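Local coordinates for hypothetical protein (Giardia lamblia, PDB 3I3F) that is of unknown function but belongs to the YjgF-like endoribonuclease L-PSP family and holds pentanoic acid in its crystal, where the assembly has three chains, at residues L57-Q60 and T61-T64; N102-Y105 and R106-F109; T91-S94 and D95-A99; Q63-D66 and N67-K70. One frame throughout, in Å; residues are numbered along the deposited sequence.

Contact 1: L57-Q60 and T61-T64; sequences LEEQ and TRQT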
loop_
_atom_site.group_PDB
_atom_site.type_symbol
_atom_site.label_atom_id
_atom_site.label_comp_id
_atom_site.label_asym_id
_atom_site.label_seq_id
_atom_site.Cartn_x
_atom_site.Cartn_y
_atom_site.Cartn_z
ATOM N N LEU A 57 -14.113 -12.956 13.599
ATOM C CA LEU A 57 -13.904 -12.288 12.318
ATOM C C LEU A 57 -15.040 -11.326 11.980
ATOM O O LEU A 57 -14.796 -10.196 11.568
ATOM C CB LEU A 57 -13.746 -13.335 11.205
ATOM C CG LEU A 57 -13.502 -12.876 9.760
ATOM C CD1 LEU A 57 -14.808 -12.470 9.075
ATOM C CD2 LEU A 57 -12.471 -11.753 9.689
ATOM N N GLU A 58 -16.277 -11.771 12.166
ATOM C CA GLU A 58 -17.436 -10.971 11.781
ATOM C C GLU A 58 -17.516 -9.644 12.542
ATOM O O GLU A 58 -17.639 -8.583 11.930
ATOM C CB GLU A 58 -18.730 -11.772 11.955
ATOM C CG GLU A 58 -19.990 -10.970 11.661
ATOM C CD GLU A 58 -21.190 -11.830 11.311
ATOM O OE1 GLU A 58 -21.076 -13.075 11.282
ATOM O OE2 GLU A 58 -22.263 -11.246 11.052
ATOM N N GLU A 59 -17.439 -9.704 13.868
ATOM C CA GLU A 59 -17.548 -8.495 14.685
ATOM C C GLU A 59 -16.344 -7.564 14.516
ATOM O O GLU A 59 -16.503 -6.344 14.533
ATOM C CB GLU A 59 -17.770 -8.850 16.159
ATOM C CG GLU A 59 -19.086 -9.589 16.424
ATOM C CD GLU A 59 -20.316 -8.809 15.980
ATOM O OE1 GLU A 59 -20.338 -7.571 16.142
ATOM O OE2 GLU A 59 -21.268 -9.439 15.469
ATOM N N GLN A 60 -15.151 -8.127 14.340
ATOM C CA GLN A 60 -13.980 -7.302 14.027
ATOM C C GLN A 60 -14.141 -6.605 12.678
ATOM O O GLN A 60 -13.773 -5.440 12.535
ATOM C CB GLN A 60 -12.687 -8.122 14.042
ATOM C CG GLN A 60 -12.204 -8.469 15.441
ATOM C CD GLN A 60 -10.815 -9.085 15.463
ATOM O OE1 GLN A 60 -10.001 -8.855 14.566
ATOM N NE2 GLN A 60 -10.534 -9.864 16.500
ATOM N N THR A 61 -14.701 -7.313 11.699
ATOM C CA THR A 61 -14.923 -6.746 10.371
ATOM C C THR A 61 -15.927 -5.597 10.416
ATOM O O THR A 61 -15.676 -4.533 9.852
ATOM C CB THR A 61 -15.394 -7.821 9.372
ATOM O OG1 THR A 61 -14.375 -8.821 9.240
ATOM C CG2 THR A 61 -15.678 -7.211 8.005
ATOM N N ARG A 62 -17.051 -5.799 11.100
ATOM C CA ARG A 62 -18.071 -4.758 11.216
ATOM C C ARG A 62 -17.522 -3.522 11.931
ATOM O O ARG A 62 -17.771 -2.393 11.514
ATOM C CB ARG A 62 -19.308 -5.289 11.949
ATOM C CG ARG A 62 -20.097 -6.324 11.159
ATOM C CD ARG A 62 -21.315 -6.810 11.932
ATOM N NE ARG A 62 -22.074 -7.818 11.196
ATOM C CZ ARG A 62 -22.969 -7.540 10.251
ATOM N NH1 ARG A 62 -23.217 -6.280 9.922
ATOM N NH2 ARG A 62 -23.616 -8.521 9.634
ATOM N N GLN A 63 -16.770 -3.742 13.008
ATOM C CA GLN A 63 -16.178 -2.639 13.764
ATOM C C GLN A 63 -15.133 -1.883 12.937
ATOM O O GLN A 63 -15.062 -0.657 13.003
ATOM C CB GLN A 63 -15.560 -3.148 15.071
ATOM C CG GLN A 63 -15.022 -2.048 15.982
ATOM C CD GLN A 63 -16.118 -1.148 16.514
ATOM O OE1 GLN A 63 -17.035 -1.612 17.191
ATOM N NE2 GLN A 63 -16.031 0.142 16.213
ATOM N N THR A 64 -14.336 -2.616 12.162
ATOM C CA THR A 64 -13.319 -2.003 11.306
ATOM C C THR A 64 -13.937 -1.028 10.308
ATOM O O THR A 64 -13.465 0.099 10.167
ATOM C CB THR A 64 -12.503 -3.071 10.547
ATOM O OG1 THR A 64 -11.775 -3.868 11.485
ATOM C CG2 THR A 64 -11.520 -2.421 9.578
#
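Glu58 and Arg62 reach for each other one turn apart on helix 56-74, an i to i+4 pair in one of the two helices that pack on the sheet of this YjgF-like fold. Followed outward, Arg62 begins with CB 3.7 Å from Glu58 O, and CG comes closer still, 3.4 Å from Glu58 O. The chain then runs extended to Arg62 NE, which lies 3.8 Å from Glu58 CG, so the two side chains travel side by side in the same direction. In the conformer given here (a second is deposited), NE and NH2 both address Glu58 OE2, in plane at the edge of the guanidinium; the Arg62 NH2 to Glu58 OE2 separation of 3.4 Å marks a salt bridge whose two hydrogen bonds are weak. The carboxylate and guanidinium planes differ by 32°, and OE2 has a second cationic partner in Arg100 of helix 95-108.

On the buried side, Thr61 and Thr64 each return their hydroxyl to the carbonyl four residues back. Thr61 OG1, set beside its own backbone N by a chi1 of -62°, donates to Leu57 O at 2.7 Å, while Thr61 N donates to the same oxygen from the opposite face of its plane. Leu57 CD2 touches Thr61 OG1 at 3.5 Å. The pattern recurs three residues on: Thr64 N and Thr64 OG1 grip Gln60 O from opposite faces, the hydroxyl at 2.8 Å and 35° out of the carbonyl plane.

Contact 2: N102-Y105 and R106-F109; sequences NELY and REVF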
loop_
_atom_site.group_PDB
_atom_site.type_symbol
_atom_site.label_atom_id
_atom_site.label_comp_id
_atom_site.label_asym_id
_atom_site.label_seq_id
_atom_site.Cartn_x
_atom_site.Cartn_y
_atom_site.Cartn_z
ATOM N N ASN A 102 -15.712 -11.436 3.039
ATOM C CA ASN A 102 -16.165 -10.903 1.752
ATOM C C ASN A 102 -17.680 -10.706 1.682
ATOM O O ASN A 102 -18.153 -9.754 1.065
ATOM C CB ASN A 102 -15.665 -11.769 0.593
ATOM C CG ASN A 102 -14.179 -11.600 0.350
ATOM O OD1 ASN A 102 -13.661 -10.480 0.367
ATOM N ND2 ASN A 102 -13.483 -12.708 0.125
ATOM N N GLU A 103 -18.433 -11.589 2.333
ATOM C CA GLU A 103 -19.881 -11.410 2.441
ATOM C C GLU A 103 -20.200 -10.102 3.163
ATOM O O GLU A 103 -21.042 -9.326 2.709
ATOM C CB GLU A 103 -20.521 -12.582 3.188
ATOM C CG GLU A 103 -20.425 -13.906 2.444
ATOM C CD GLU A 103 -20.893 -15.102 3.258
ATOM O OE1 GLU A 103 -21.132 -14.964 4.478
ATOM O OE2 GLU A 103 -21.011 -16.196 2.669
ATOM N N LEU A 104 -19.515 -9.862 4.280
ATOM C CA LEU A 104 -19.694 -8.630 5.052
ATOM C C LEU A 104 -19.205 -7.406 4.278
ATOM O O LEU A 104 -19.824 -6.343 4.329
ATOM C CB LEU A 104 -18.960 -8.727 6.392
ATOM C CG LEU A 104 -19.510 -9.780 7.356
ATOM C CD1 LEU A 104 -18.494 -10.091 8.441
ATOM C CD2 LEU A 104 -20.828 -9.313 7.957
ATOM N N TYR A 105 -18.098 -7.567 3.557
ATOM C CA TYR A 105 -17.548 -6.499 2.723
ATOM C C TYR A 105 -18.578 -6.007 1.708
ATOM O O TYR A 105 -18.727 -4.803 1.495
ATOM C CB TYR A 105 -16.300 -6.999 1.993
ATOM C CG TYR A 105 -15.561 -5.925 1.235
ATOM C CD1 TYR A 105 -14.610 -5.134 1.871
ATOM C CD2 TYR A 105 -15.803 -5.704 -0.117
ATOM C CE1 TYR A 105 -13.921 -4.147 1.182
ATOM C CE2 TYR A 105 -15.119 -4.720 -0.814
ATOM C CZ TYR A 105 -14.177 -3.944 -0.157
ATOM O OH TYR A 105 -13.488 -2.963 -0.835
ATOM N N ARG A 106 -19.297 -6.946 1.094
ATOM C CA ARG A 106 -20.319 -6.606 0.108
ATOM C C ARG A 106 -21.553 -5.941 0.726
ATOM O O ARG A 106 -22.324 -5.305 0.014
ATOM C CB ARG A 106 -20.722 -7.842 -0.701
ATOM C CG ARG A 106 -19.646 -8.312 -1.672
ATOM C CD ARG A 106 -20.167 -9.400 -2.595
ATOM N NE ARG A 106 -20.524 -10.617 -1.866
ATOM C CZ ARG A 106 -19.703 -11.637 -1.612
ATOM N NH1 ARG A 106 -18.439 -11.625 -2.024
ATOM N NH2 ARG A 106 -20.154 -12.686 -0.934
ATOM N N GLU A 107 -21.749 -6.096 2.034
ATOM C CA GLU A 107 -22.803 -5.365 2.747
ATOM C C GLU A 107 -22.401 -3.915 3.022
ATOM O O GLU A 107 -23.261 -3.055 3.201
ATOM C CB GLU A 107 -23.157 -6.059 4.065
ATOM C CG GLU A 107 -23.804 -7.421 3.891
ATOM C CD GLU A 107 -24.119 -8.107 5.212
ATOM O OE1 GLU A 107 -23.816 -7.537 6.283
ATOM O OE2 GLU A 107 -24.680 -9.223 5.178
ATOM N N VAL A 108 -21.098 -3.647 3.070
ATOM C CA VAL A 108 -20.595 -2.286 3.253
ATOM C C VAL A 108 -20.576 -1.555 1.915
ATOM O O VAL A 108 -21.023 -0.410 1.817
ATOM C CB VAL A 108 -19.181 -2.288 3.866
ATOM C CG1 VAL A 108 -18.632 -0.868 3.956
ATOM C CG2 VAL A 108 -19.205 -2.945 5.239
ATOM N N PHE A 109 -20.055 -2.228 0.893
ATOM C CA PHE A 109 -20.024 -1.708 -0.472
ATOM C C PHE A 109 -21.032 -2.517 -1.290
ATOM O O PHE A 109 -20.686 -3.527 -1.907
ATOM C CB PHE A 109 -18.600 -1.799 -1.029
ATOM C CG PHE A 109 -17.579 -1.101 -0.169
ATOM C CD1 PHE A 109 -17.407 0.273 -0.256
ATOM C CD2 PHE A 109 -16.816 -1.812 0.748
ATOM C CE1 PHE A 109 -16.481 0.926 0.544
ATOM C CE2 PHE A 109 -15.883 -1.165 1.554
ATOM C CZ PHE A 109 -15.719 0.207 1.449
HETATM O O HOH W 1 -21.036 -5.724 6.903
#
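Arg106 N donates to Asn102 O at 3.0 Å and Phe109 N to Tyr105 O at 3.0 Å, the latter nearly straight at 173°; they frame the last turns of helix 95-108, the helix of the beta-alpha-beta unit between strands 82-90 and 117-123. Between them the ladder slackens as the helix ends. Glu107 N has only weak bonds, to Glu103 O and Leu104 O, and Val108 N adds a weak one to Tyr105 O beside its bond to Leu104 O. A water donates to Leu104 O and, weakly, to Glu107 OE1.

Further out, the bend of Arg106 at chi3 (-64°) folds its guanidinium back over the helix, placing Asn102 O 3.5 Å above the centre of one face. Arg106 NH2 packs on Glu103 CG at 3.6 Å, whereas NH1 bonds to Asn28 of the second subunit. Glu103 directs its carboxylate to Arg100, and Asn102 OD1 accepts from Arg118, a residue of a pentanoic acid pocket.

The apolar side closes with Tyr105 and Phe109, ring planes 41° apart and centroids separated by 4.8 Å. Phe109 CD2 sits over one face of the tyrosine ring, displaced toward its rim, with Tyr105 CZ 3.5 Å away.

Contact 3: T91-S94 and D95-A99; sequences TSLS and DSEEA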
loop_
_atom_site.group_PDB
_atom_site.type_symbol
_atom_site.label_atom_id
_atom_site.label_comp_id
_atom_site.label_asym_id
_atom_site.label_seq_id
_atom_site.Cartn_x
_atom_site.Cartn_y
_atom_site.Cartn_z
ATOM N N THR A 91 -3.210 -14.734 8.687
ATOM C CA THR A 91 -2.817 -16.041 8.164
ATOM C C THR A 91 -3.564 -17.175 8.878
ATOM O O THR A 91 -3.712 -18.265 8.327
ATOM C CB THR A 91 -1.297 -16.265 8.296
ATOM O OG1 THR A 91 -0.877 -15.944 9.627
ATOM C CG2 THR A 91 -0.542 -15.389 7.309
ATOM N N SER A 92 -4.041 -16.906 10.093
ATOM C CA SER A 92 -4.780 -17.893 10.887
ATOM C C SER A 92 -6.216 -18.164 10.415
ATOM O O SER A 92 -6.824 -19.144 10.846
ATOM C CB SER A 92 -4.815 -17.455 12.357
ATOM O OG SER A 92 -5.650 -16.322 12.541
ATOM N N LEU A 93 -6.766 -17.309 9.551
ATOM C CA LEU A 93 -8.168 -17.441 9.144
ATOM C C LEU A 93 -8.430 -18.704 8.328
ATOM O O LEU A 93 -7.614 -19.097 7.492
ATOM C CB LEU A 93 -8.634 -16.223 8.337
ATOM C CG LEU A 93 -8.704 -14.859 9.026
ATOM C CD1 LEU A 93 -9.532 -13.906 8.175
ATOM C CD2 LEU A 93 -9.284 -14.953 10.428
ATOM N N SER A 94 -9.581 -19.324 8.575
ATOM C CA SER A 94 -10.055 -20.446 7.768
ATOM C C SER A 94 -10.628 -19.936 6.452
ATOM O O SER A 94 -10.810 -18.730 6.271
ATOM C CB SER A 94 -11.140 -21.216 8.520
ATOM O OG SER A 94 -12.306 -20.421 8.675
ATOM N N ASP A 95 -10.932 -20.861 5.545
ATOM C CA ASP A 95 -11.602 -20.516 4.289
ATOM C C ASP A 95 -12.966 -19.883 4.555
ATOM O O ASP A 95 -13.361 -18.943 3.866
ATOM C CB ASP A 95 -11.776 -21.756 3.401
ATOM C CG ASP A 95 -10.461 -22.282 2.853
ATOM O OD1 ASP A 95 -9.408 -21.649 3.080
ATOM O OD2 ASP A 95 -10.485 -23.338 2.187
ATOM N N SER A 96 -13.681 -20.402 5.552
ATOM C CA SER A 96 -14.993 -19.870 5.917
ATOM C C SER A 96 -14.896 -18.442 6.450
ATOM O O SER A 96 -15.732 -17.599 6.129
ATOM C CB SER A 96 -15.676 -20.762 6.957
ATOM O OG SER A 96 -16.029 -22.016 6.398
ATOM N N GLU A 97 -13.877 -18.176 7.264
ATOM C CA GLU A 97 -13.680 -16.838 7.823
ATOM C C GLU A 97 -13.355 -15.818 6.731
ATOM O O GLU A 97 -13.892 -14.709 6.746
ATOM C CB GLU A 97 -12.596 -16.852 8.904
ATOM C CG GLU A 97 -13.066 -17.478 10.212
ATOM C CD GLU A 97 -11.952 -17.651 11.226
ATOM O OE1 GLU A 97 -10.900 -18.220 10.867
ATOM O OE2 GLU A 97 -12.133 -17.229 12.389
ATOM N N GLU A 98 -12.501 -16.196 5.779
ATOM C CA GLU A 98 -12.205 -15.329 4.635
ATOM C C GLU A 98 -13.457 -15.082 3.795
ATOM O O GLU A 98 -13.710 -13.953 3.373
ATOM C CB GLU A 98 -11.091 -15.910 3.757
ATOM C CG GLU A 98 -10.867 -15.118 2.463
ATOM C CD GLU A 98 -9.534 -15.389 1.787
ATOM O OE1 GLU A 98 -8.750 -16.227 2.284
ATOM O OE2 GLU A 98 -9.268 -14.751 0.745
ATOM N N ALA A 99 -14.238 -16.133 3.556
ATOM C CA ALA A 99 -15.477 -16.005 2.792
ATOM C C ALA A 99 -16.481 -15.116 3.519
ATOM O O ALA A 99 -17.158 -14.307 2.888
ATOM C CB ALA A 99 -16.087 -17.378 2.509
HETATM O O HOH W 2 -9.339 -19.802 12.403
#
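One carboxylate oxygen, Glu97 OE1, turns back past the start of its own helix to take the backbone N-H of Ser94, three residues earlier. The Ser94 N to Glu97 OE1 bond is 2.9 Å long and almost straight, 169° at the hydrogen, and it uses the anti lone pair, the one directed away from OE2. A water also donates to Glu97 OE1, at 2.7 Å, and to Ser92 O, tying the loop ahead of the helix to the same acceptor.

The reciprocal bond runs from Glu97 N to Ser94 OG at 3.1 Å. Ser94 OG stands between its backbone N and carbonyl carbon (chi1 67°), which turns the hydroxyl oxygen toward the first turn. Together the two bonds make a capping box, with Ser94 as N-cap of helix 95-108, where the chain leaves strand 82-90 and enters the helical part of its beta-alpha-beta unit. Glu98 N, bonded to Ser94 O, starts the regular i to i+4 ladder.

Leu93 crosses Glu97 at about a right angle. Leu93 CD2 lies 3.7 Å and Leu93 CA 3.3 Å from Glu97 OE1, so the carboxylate rests against both the backbone and the branched end of the leucine. Glu98, whose CB rests 3.8 Å from Ser94 O, sends OE1 to a salt bridge with Arg122; Arg122 also donates to Leu93 O.

Contact 4: Q63-D66 and N67-K70; sequences QTFD and NIRK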
loop_
_atom_site.group_PDB
_atom_site.type_symbol
_atom_site.label_atom_id
_atom_site.label_comp_id
_atom_site.label_asym_id
_atom_site.label_seq_id
_atom_site.Cartn_x
_atom_site.Cartn_y
_atom_site.Cartn_z
ATOM N N GLN A 63 -16.770 -3.742 13.008
ATOM C CA GLN A 63 -16.178 -2.639 13.764
ATOM C C GLN A 63 -15.133 -1.883 12.937
ATOM O O GLN A 63 -15.062 -0.657 13.003
ATOM C CB GLN A 63 -15.560 -3.148 15.071
ATOM C CG GLN A 63 -15.022 -2.048 15.982
ATOM C CD GLN A 63 -16.118 -1.148 16.514
ATOM O OE1 GLN A 63 -17.035 -1.612 17.191
ATOM N NE2 GLN A 63 -16.031 0.142 16.213
ATOM N N THR A 64 -14.336 -2.616 12.162
ATOM C CA THR A 64 -13.319 -2.003 11.306
ATOM C C THR A 64 -13.937 -1.028 10.308
ATOM O O THR A 64 -13.465 0.099 10.167
ATOM C CB THR A 64 -12.503 -3.071 10.547
ATOM O OG1 THR A 64 -11.775 -3.868 11.485
ATOM C CG2 THR A 64 -11.520 -2.421 9.578
ATOM N N PHE A 65 -14.997 -1.451 9.627
ATOM C CA PHE A 65 -15.622 -0.587 8.632
ATOM C C PHE A 65 -16.466 0.525 9.250
ATOM O O PHE A 65 -16.620 1.583 8.647
ATOM C CB PHE A 65 -16.398 -1.408 7.600
ATOM C CG PHE A 65 -15.502 -2.089 6.607
ATOM C CD1 PHE A 65 -14.836 -1.343 5.641
ATOM C CD2 PHE A 65 -15.282 -3.456 6.662
ATOM C CE1 PHE A 65 -13.988 -1.952 4.733
ATOM C CE2 PHE A 65 -14.433 -4.074 5.751
ATOM C CZ PHE A 65 -13.782 -3.317 4.790
ATOM N N ASP A 66 -16.981 0.302 10.459
ATOM C CA ASP A 66 -17.623 1.377 11.217
ATOM C C ASP A 66 -16.601 2.466 11.558
ATOM O O ASP A 66 -16.884 3.653 11.405
ATOM C CB ASP A 66 -18.275 0.842 12.497
ATOM C CG ASP A 66 -19.200 1.856 13.150
ATOM O OD1 ASP A 66 -20.086 2.395 12.453
ATOM O OD2 ASP A 66 -19.047 2.102 14.365
ATOM N N ASN A 67 -15.416 2.053 12.011
ATOM C CA ASN A 67 -14.314 2.987 12.269
ATOM C C ASN A 67 -13.945 3.790 11.023
ATOM O O ASN A 67 -13.797 5.010 11.082
ATOM C CB ASN A 67 -13.071 2.244 12.776
ATOM C CG ASN A 67 -13.245 1.677 14.177
ATOM O OD1 ASN A 67 -14.189 2.014 14.893
ATOM N ND2 ASN A 67 -12.319 0.815 14.577
ATOM N N ILE A 68 -13.804 3.096 9.896
ATOM C CA ILE A 68 -13.482 3.739 8.623
ATOM C C ILE A 68 -14.566 4.737 8.214
ATOM O O ILE A 68 -14.259 5.863 7.826
ATOM C CB ILE A 68 -13.269 2.695 7.502
ATOM C CG1 ILE A 68 -11.974 1.916 7.749
ATOM C CG2 ILE A 68 -13.212 3.367 6.136
ATOM C CD1 ILE A 68 -11.837 0.666 6.913
ATOM N N ARG A 69 -15.830 4.330 8.318
ATOM C CA ARG A 69 -16.951 5.212 7.982
ATOM C C ARG A 69 -16.927 6.488 8.825
ATOM O O ARG A 69 -17.044 7.591 8.292
ATOM C CB ARG A 69 -18.287 4.489 8.181
ATOM C CG ARG A 69 -19.513 5.313 7.777
ATOM C CD ARG A 69 -20.822 4.634 8.164
ATOM N NE ARG A 69 -20.938 4.429 9.609
ATOM C CZ ARG A 69 -21.255 5.372 10.499
ATOM N NH1 ARG A 69 -21.499 6.624 10.120
ATOM N NH2 ARG A 69 -21.328 5.058 11.789
ATOM N N LYS A 70 -16.776 6.331 10.137
ATOM C CA LYS A 70 -16.762 7.474 11.049
ATOM C C LYS A 70 -15.586 8.411 10.777
ATOM O O LYS A 70 -15.754 9.628 10.761
ATOM C CB LYS A 70 -16.740 7.007 12.506
ATOM C CG LYS A 70 -18.052 6.400 12.974
ATOM C CD LYS A 70 -17.976 5.992 14.431
ATOM C CE LYS A 70 -19.245 5.287 14.878
ATOM N NZ LYS A 70 -19.058 4.577 16.175
HETATM O O HOH W 3 -16.632 2.996 15.223
HETATM O O HOH W 4 -20.965 1.769 9.941
#
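The guanidinium of Arg69 meets Asp66 OD1 and a water at its edge, both in its plane: Arg69 NH2 donates to Asp66 OD1 at 3.0 Å, and NE donates to the water, which in turn donates to the same OD1. The carboxylate and guanidinium planes are 41° apart, and NH2 approaches OD1 on the syn side, 26° out of the carboxylate plane. The amides of Gln63 and Asn67 are likewise turned, by 44°. Gln63 NE2 gives Asn67 OD1 a 2.9 Å bond that stays in the glutamine amide plane but arrives above the asparagine carbonyl plane; the bend at chi2 brings NE2 round to it. Asn67 ND2 is held by Ile47 O.

Along helix 56-74, Asp66 is the hub of a salt-bridge network reaching i+3 and i+4. Lys70 NZ donates to Asp66 OD2 at 3.1 Å, Lys70 CE lies 3.2 Å from the same oxygen, and a second water donates to OD2 and to Asn67 OD1. On the buried side, Phe65 CD1 meets Ile68 CD1 at 3.8 Å, the two side chains lying side by side and pointing the same way, both touching Val133 of strand 131-139.

Each Asp66 oxygen thus has one cationic donor and one water, an environment that would be expected to favour the ionised carboxylate. Lys70 also pairs with Asp22 and Arg69 with Glu73, so both positive charges are shared between acids.

In the fold
Contacts 1 and 4 follow each other on helix 56-74, overlapping at Gln63 and Thr64 with centres 9 Å apart, while contact 3 opens helix 95-108 and contact 2 closes it, their centres about 15 Å apart. Along the chain the order is 1, 4, 3, 2. Between the helices, contact 1 meets contact 2 through Leu104 and contact 3 through Leu57, and contact 4 meets contact 2 where Phe65 packs on Tyr105 and Phe109. Contacts 3 and 4 do not touch, their nearest atoms being about 10 Å apart. The two helices therefore pack against one another and on the mixed sheet, and helix 95-108 faces the second subunit at contacts 2 and 3.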